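S-M checkpoint control protein rad4 (Schizosaccharomyces pombe, PDB 4BU0) acts in DNA replication and in the checkpoint coupling S and M phases, its first two BRCT domains, the part described here, binding phosphorylated Crb2. Local coordinates at residues Pro133-Gly145 and Tyr154-Leu168. Numbering follows the deposited sequence.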
loop_
_atom_site.group_PDB
_atom_site.type_symbol
_atom_site.label_atom_id
_atom_site.label_comp_id
_atom_site.label_asym_id
_atom_site.label_seq_id
_atom_site.Cartn_x
_atom_site.Cartn_y
_atom_site.Cartn_z
ATOM N N PRO A 133 -7.108 -7.715 15.906
ATOM C CA PRO A 133 -7.756 -7.434 17.196
ATOM C C PRO A 133 -6.723 -7.284 18.331
ATOM O O PRO A 133 -6.878 -6.438 19.206
ATOM C CB PRO A 133 -8.621 -8.681 17.425
ATOM C CG PRO A 133 -8.872 -9.207 16.046
ATOM C CD PRO A 133 -7.571 -8.989 15.329
ATOM N N ASP A 134 -5.661 -8.121 18.292
ATOM C CA ASP A 134 -4.579 -8.080 19.286
ATOM C C ASP A 134 -3.381 -7.355 18.719
ATOM O O ASP A 134 -3.142 -7.442 17.502
ATOM C CB ASP A 134 -4.147 -9.515 19.646
ATOM C CG ASP A 134 -5.273 -10.419 20.097
ATOM O OD1 ASP A 134 -6.141 -9.951 20.853
ATOM O OD2 ASP A 134 -5.259 -11.620 19.726
ATOM N N LEU A 135 -2.614 -6.680 19.578
ATOM C CA LEU A 135 -1.391 -6.033 19.112
ATOM C C LEU A 135 -0.253 -7.038 19.175
ATOM O O LEU A 135 -0.030 -7.648 20.229
ATOM C CB LEU A 135 -1.057 -4.796 19.957
ATOM C CG LEU A 135 0.130 -3.989 19.459
ATOM C CD1 LEU A 135 -0.213 -3.159 18.210
ATOM C CD2 LEU A 135 0.602 -3.040 20.521
ATOM N N THR A 136 0.428 -7.214 18.056
ATOM C CA THR A 136 1.617 -8.064 17.936
ATOM C C THR A 136 2.696 -7.257 17.258
ATOM O O THR A 136 2.439 -6.179 16.694
ATOM C CB THR A 136 1.338 -9.362 17.180
ATOM O OG1 THR A 136 0.852 -9.017 15.898
ATOM C CG2 THR A 136 0.324 -10.265 17.886
ATOM N N ARG A 137 3.938 -7.778 17.301
ATOM C CA ARG A 137 5.085 -7.030 16.790
ATOM C C ARG A 137 5.016 -6.788 15.272
ATOM O O ARG A 137 5.731 -5.915 14.803
ATOM C CB ARG A 137 6.438 -7.692 17.192
ATOM C CG ARG A 137 6.577 -9.168 16.898
ATOM C CD ARG A 137 7.743 -9.746 17.702
ATOM N NE ARG A 137 8.040 -11.119 17.297
ATOM C CZ ARG A 137 8.914 -11.453 16.355
ATOM N NH1 ARG A 137 9.591 -10.514 15.703
ATOM N NH2 ARG A 137 9.114 -12.729 16.052
ATOM N N ASP A 138 4.171 -7.505 14.540
ATOM C CA ASP A 138 4.078 -7.322 13.092
ATOM C C ASP A 138 2.955 -6.351 12.699
ATOM O O ASP A 138 2.744 -6.114 11.500
ATOM C CB ASP A 138 3.931 -8.661 12.375
ATOM C CG ASP A 138 2.692 -9.437 12.686
ATOM O OD1 ASP A 138 2.139 -9.249 13.775
ATOM O OD2 ASP A 138 2.317 -10.297 11.866
ATOM N N VAL A 139 2.279 -5.711 13.695
ATOM C CA VAL A 139 1.296 -4.688 13.340
ATOM C C VAL A 139 2.040 -3.500 12.747
ATOM O O VAL A 139 3.141 -3.130 13.216
ATOM C CB VAL A 139 0.466 -4.320 14.600
ATOM C CG1 VAL A 139 -0.250 -2.967 14.465
ATOM C CG2 VAL A 139 -0.521 -5.453 14.938
ATOM N N THR A 140 1.449 -2.875 11.711
ATOM C CA THR A 140 2.102 -1.752 11.057
ATOM C C THR A 140 1.589 -0.416 11.582
ATOM O O THR A 140 2.312 0.594 11.547
ATOM C CB THR A 140 1.938 -1.828 9.530
ATOM O OG1 THR A 140 0.558 -1.711 9.162
ATOM C CG2 THR A 140 2.533 -3.134 8.949
ATOM N N HIS A 141 0.298 -0.386 11.990
ATOM C CA HIS A 141 -0.316 0.842 12.475
ATOM C C HIS A 141 -1.242 0.556 13.601
ATOM O O HIS A 141 -2.113 -0.292 13.455
ATOM C CB HIS A 141 -1.143 1.550 11.370
ATOM C CG HIS A 141 -0.337 1.930 10.159
ATOM N ND1 HIS A 141 0.014 0.983 9.196
ATOM C CD2 HIS A 141 0.206 3.130 9.820
ATOM C CE1 HIS A 141 0.730 1.648 8.281
ATOM N NE2 HIS A 141 0.871 2.942 8.620
ATOM N N LEU A 142 -1.075 1.285 14.702
ATOM C CA LEU A 142 -2.036 1.250 15.786
ATOM C C LEU A 142 -2.827 2.555 15.739
ATOM O O LEU A 142 -2.222 3.605 15.906
ATOM C CB LEU A 142 -1.297 1.113 17.143
ATOM C CG LEU A 142 -2.220 1.231 18.363
ATOM C CD1 LEU A 142 -3.181 0.086 18.434
ATOM C CD2 LEU A 142 -1.397 1.335 19.661
ATOM N N ILE A 143 -4.138 2.488 15.486
ATOM C CA ILE A 143 -4.968 3.694 15.506
ATOM C C ILE A 143 -5.453 3.850 16.928
ATOM O O ILE A 143 -6.134 2.945 17.449
ATOM C CB ILE A 143 -6.132 3.582 14.506
ATOM C CG1 ILE A 143 -5.605 3.406 13.052
ATOM C CG2 ILE A 143 -7.019 4.843 14.645
ATOM C CD1 ILE A 143 -6.728 3.090 12.054
ATOM N N ALA A 144 -5.116 4.973 17.559
ATOM C CA ALA A 144 -5.414 5.167 18.969
ATOM C C ALA A 144 -6.362 6.322 19.195
ATOM O O ALA A 144 -6.212 7.356 18.551
ATOM C CB ALA A 144 -4.112 5.432 19.722
ATOM N N GLY A 145 -7.348 6.116 20.068
ATOM C CA GLY A 145 -8.265 7.197 20.435
ATOM C C GLY A 145 -7.628 8.124 21.455
ATOM O O GLY A 145 -7.932 9.320 21.478
ATOM N N TYR A 154 2.905 -0.782 24.468
ATOM C CA TYR A 154 3.676 -1.776 23.748
ATOM C C TYR A 154 4.013 -1.329 22.330
ATOM O O TYR A 154 5.070 -1.676 21.805
ATOM C CB TYR A 154 2.996 -3.163 23.751
ATOM C CG TYR A 154 3.858 -4.140 24.538
ATOM C CD1 TYR A 154 4.200 -3.886 25.868
ATOM C CD2 TYR A 154 4.377 -5.272 23.938
ATOM C CE1 TYR A 154 5.045 -4.745 26.575
ATOM C CE2 TYR A 154 5.220 -6.142 24.634
ATOM C CZ TYR A 154 5.549 -5.874 25.952
ATOM O OH TYR A 154 6.378 -6.734 26.631
ATOM N N ALA A 155 3.123 -0.531 21.691
ATOM C CA ALA A 155 3.472 -0.036 20.357
ATOM C C ALA A 155 4.688 0.881 20.450
ATOM O O ALA A 155 5.532 0.864 19.557
ATOM C CB ALA A 155 2.285 0.723 19.770
ATOM N N LEU A 156 4.778 1.690 21.520
ATOM C CA LEU A 156 5.960 2.553 21.652
ATOM C C LEU A 156 7.226 1.699 21.803
ATOM O O LEU A 156 8.214 1.943 21.120
ATOM C CB LEU A 156 5.828 3.517 22.839
ATOM C CG LEU A 156 4.776 4.610 22.775
ATOM C CD1 LEU A 156 4.934 5.549 23.957
ATOM C CD2 LEU A 156 4.886 5.426 21.486
ATOM N N LYS A 157 7.150 0.627 22.616
ATOM C CA LYS A 157 8.280 -0.278 22.821
ATOM C C LYS A 157 8.716 -1.007 21.520
ATOM O O LYS A 157 9.924 -1.154 21.254
ATOM C CB LYS A 157 7.867 -1.292 23.902
ATOM C CG LYS A 157 8.939 -2.255 24.304
ATOM C CD LYS A 157 8.392 -3.150 25.373
ATOM C CE LYS A 157 9.415 -4.179 25.721
ATOM N NZ LYS A 157 9.372 -4.487 27.167
ATOM N N TRP A 158 7.754 -1.468 20.715
ATOM C CA TRP A 158 8.018 -2.206 19.477
ATOM C C TRP A 158 8.255 -1.275 18.273
ATOM O O TRP A 158 8.392 -1.764 17.139
ATOM C CB TRP A 158 6.842 -3.143 19.153
ATOM C CG TRP A 158 6.815 -4.422 19.933
ATOM C CD1 TRP A 158 7.883 -5.074 20.482
ATOM C CD2 TRP A 158 5.663 -5.241 20.201
ATOM N NE1 TRP A 158 7.471 -6.252 21.062
ATOM C CE2 TRP A 158 6.112 -6.371 20.926
ATOM C CE3 TRP A 158 4.286 -5.103 19.947
ATOM C CZ2 TRP A 158 5.243 -7.379 21.363
ATOM C CZ3 TRP A 158 3.417 -6.077 20.419
ATOM C CH2 TRP A 158 3.897 -7.224 21.075
ATOM N N LYS A 159 8.226 0.060 18.512
ATOM C CA LYS A 159 8.418 1.089 17.475
ATOM C C LYS A 159 7.365 0.963 16.363
ATOM O O LYS A 159 7.659 1.109 15.169
ATOM C CB LYS A 159 9.859 1.049 16.911
ATOM C CG LYS A 159 10.885 1.349 18.019
ATOM C CD LYS A 159 12.317 1.515 17.508
ATOM C CE LYS A 159 13.342 1.357 18.616
ATOM N NZ LYS A 159 13.102 2.276 19.771
ATOM N N ILE A 160 6.114 0.653 16.784
ATOM C CA ILE A 160 4.987 0.561 15.860
ATOM C C ILE A 160 4.354 1.944 15.740
ATOM O O ILE A 160 4.173 2.619 16.747
ATOM C CB ILE A 160 3.973 -0.481 16.356
ATOM C CG1 ILE A 160 4.574 -1.906 16.295
ATOM C CG2 ILE A 160 2.642 -0.375 15.578
ATOM C CD1 ILE A 160 3.759 -2.944 17.010
ATOM N N ASN A 161 4.008 2.348 14.502
ATOM C CA ASN A 161 3.341 3.629 14.263
ATOM C C ASN A 161 2.070 3.746 15.084
ATOM O O ASN A 161 1.243 2.816 15.045
ATOM C CB ASN A 161 2.950 3.738 12.785
ATOM C CG ASN A 161 4.072 3.690 11.791
ATOM O OD1 ASN A 161 5.197 4.145 12.075
ATOM N ND2 ASN A 161 3.789 3.150 10.599
ATOM N N VAL A 162 1.903 4.875 15.794
ATOM C CA VAL A 162 0.690 5.172 16.540
ATOM C C VAL A 162 0.117 6.395 15.889
ATOM O O VAL A 162 0.778 7.435 15.855
ATOM C CB VAL A 162 0.935 5.382 18.042
ATOM C CG1 VAL A 162 -0.398 5.644 18.755
ATOM C CG2 VAL A 162 1.642 4.154 18.645
ATOM N N VAL A 163 -1.076 6.255 15.307
ATOM C CA VAL A 163 -1.690 7.365 14.584
ATOM C C VAL A 163 -3.118 7.595 15.039
ATOM O O VAL A 163 -3.762 6.700 15.605
ATOM C CB VAL A 163 -1.687 7.059 13.057
ATOM C CG1 VAL A 163 -0.268 7.017 12.493
ATOM C CG2 VAL A 163 -2.436 5.753 12.706
ATOM N N CYS A 164 -3.625 8.798 14.779
ATOM C CA CYS A 164 -5.051 9.030 14.974
ATOM C C CYS A 164 -5.808 8.538 13.728
ATOM O O CYS A 164 -5.194 8.261 12.679
ATOM C CB CYS A 164 -5.364 10.483 15.275
ATOM S SG CYS A 164 -4.922 11.588 13.940
ATOM N N VAL A 165 -7.131 8.401 13.856
ATOM C CA VAL A 165 -7.919 7.804 12.793
ATOM C C VAL A 165 -7.871 8.630 11.480
ATOM O O VAL A 165 -8.131 8.096 10.409
ATOM C CB VAL A 165 -9.360 7.497 13.255
ATOM C CG1 VAL A 165 -10.157 8.782 13.498
ATOM C CG2 VAL A 165 -10.069 6.544 12.292
ATOM N N GLU A 166 -7.534 9.926 11.567
ATOM C CA GLU A 166 -7.427 10.758 10.373
ATOM C C GLU A 166 -6.401 10.186 9.392
ATOM O O GLU A 166 -6.537 10.363 8.188
ATOM C CB GLU A 166 -7.048 12.173 10.804
ATOM C CG GLU A 166 -7.167 13.232 9.711
ATOM C CD GLU A 166 -8.536 13.490 9.098
ATOM O OE1 GLU A 166 -9.564 13.011 9.629
ATOM O OE2 GLU A 166 -8.551 14.095 8.003
ATOM N N TRP A 167 -5.418 9.419 9.895
ATOM C CA TRP A 167 -4.487 8.740 8.991
ATOM C C TRP A 167 -5.238 7.829 8.026
ATOM O O TRP A 167 -4.935 7.768 6.834
ATOM C CB TRP A 167 -3.474 7.903 9.798
ATOM C CG TRP A 167 -2.735 6.913 8.938
ATOM C CD1 TRP A 167 -1.657 7.167 8.133
ATOM C CD2 TRP A 167 -3.039 5.517 8.776
ATOM N NE1 TRP A 167 -1.302 6.027 7.442
ATOM C CE2 TRP A 167 -2.143 5.001 7.812
ATOM C CE3 TRP A 167 -3.995 4.658 9.355
ATOM C CZ2 TRP A 167 -2.189 3.664 7.393
ATOM C CZ3 TRP A 167 -4.036 3.332 8.951
ATOM C CH2 TRP A 167 -3.140 2.848 7.982
ATOM N N LEU A 168 -6.192 7.070 8.582
ATOM C CA LEU A 168 -6.957 6.158 7.767
ATOM C C LEU A 168 -7.830 6.889 6.762
ATOM O O LEU A 168 -7.849 6.519 5.582
ATOM C CB LEU A 168 -7.826 5.285 8.699
ATOM C CG LEU A 168 -8.751 4.277 7.981
ATOM C CD1 LEU A 168 -7.947 3.237 7.200
ATOM C CD2 LEU A 168 -9.647 3.563 9.009
HETATM O O HOH W 1 7.908 -4.288 15.844
HETATM O O HOH W 2 -8.098 8.494 16.632
#
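His141 and Trp167 lie face against face in an offset stack, ring centroids 4.0 Å apart and planes 16° from parallel, with CZ2 of the indole seated over the middle of the imidazole. The opposite imidazole face takes ND2 of Asn161, whose amide plane is turned 53° from the ring. Between these neighbours the ring's rotation is fixed by a 2.7 Å hydrogen bond between His141 ND1 and Thr140 OG1. The indole is held as well, its NE1 being hydrogen-bonded to the carbonyl of Leu178, while CD1 of Ile143 meets its edge at CZ3. A leucine in place of Trp167 would probably leave one face of His141 without its stacking partner, the Leu178 carbonyl without its donor and a gap beside Ile143.

Parallel pairing of strands 141-144 and 161-163 puts His141 and Ile143 on one face of the sheet, together with Asn161 and Val163: Leu142 N donates to Asn161 O (2.8 Å), Val163 N to Leu142 O, and Ala144 N to Val163 O. Leu142, between His141 and Ile143, points to the opposite face, where its CD2 rests 3.7 Å from Ala155 CB.

A second sandwich forms round Trp158. With CG turned anti to the carbonyl carbon (chi1 -79°), its indole receives Arg137 CB over one face, a CH-pi contact 4.0 Å from the five-membered ring centroid, and Tyr154 CD2 over the other. Arg137 stretches away to a salt bridge with an acidic side chain of the bound peptide. Ile160 CD1 reaches Thr136 O, the acceptor that closes the type I turn Thr136-Val139, at 3.5 Å.

Strand 141-144, helix 150-157 and the outermost strand 161-163 thus make a right-handed beta-alpha-beta crossover, completing the parallel 2-1-3-4 sheet of the second BRCT domain.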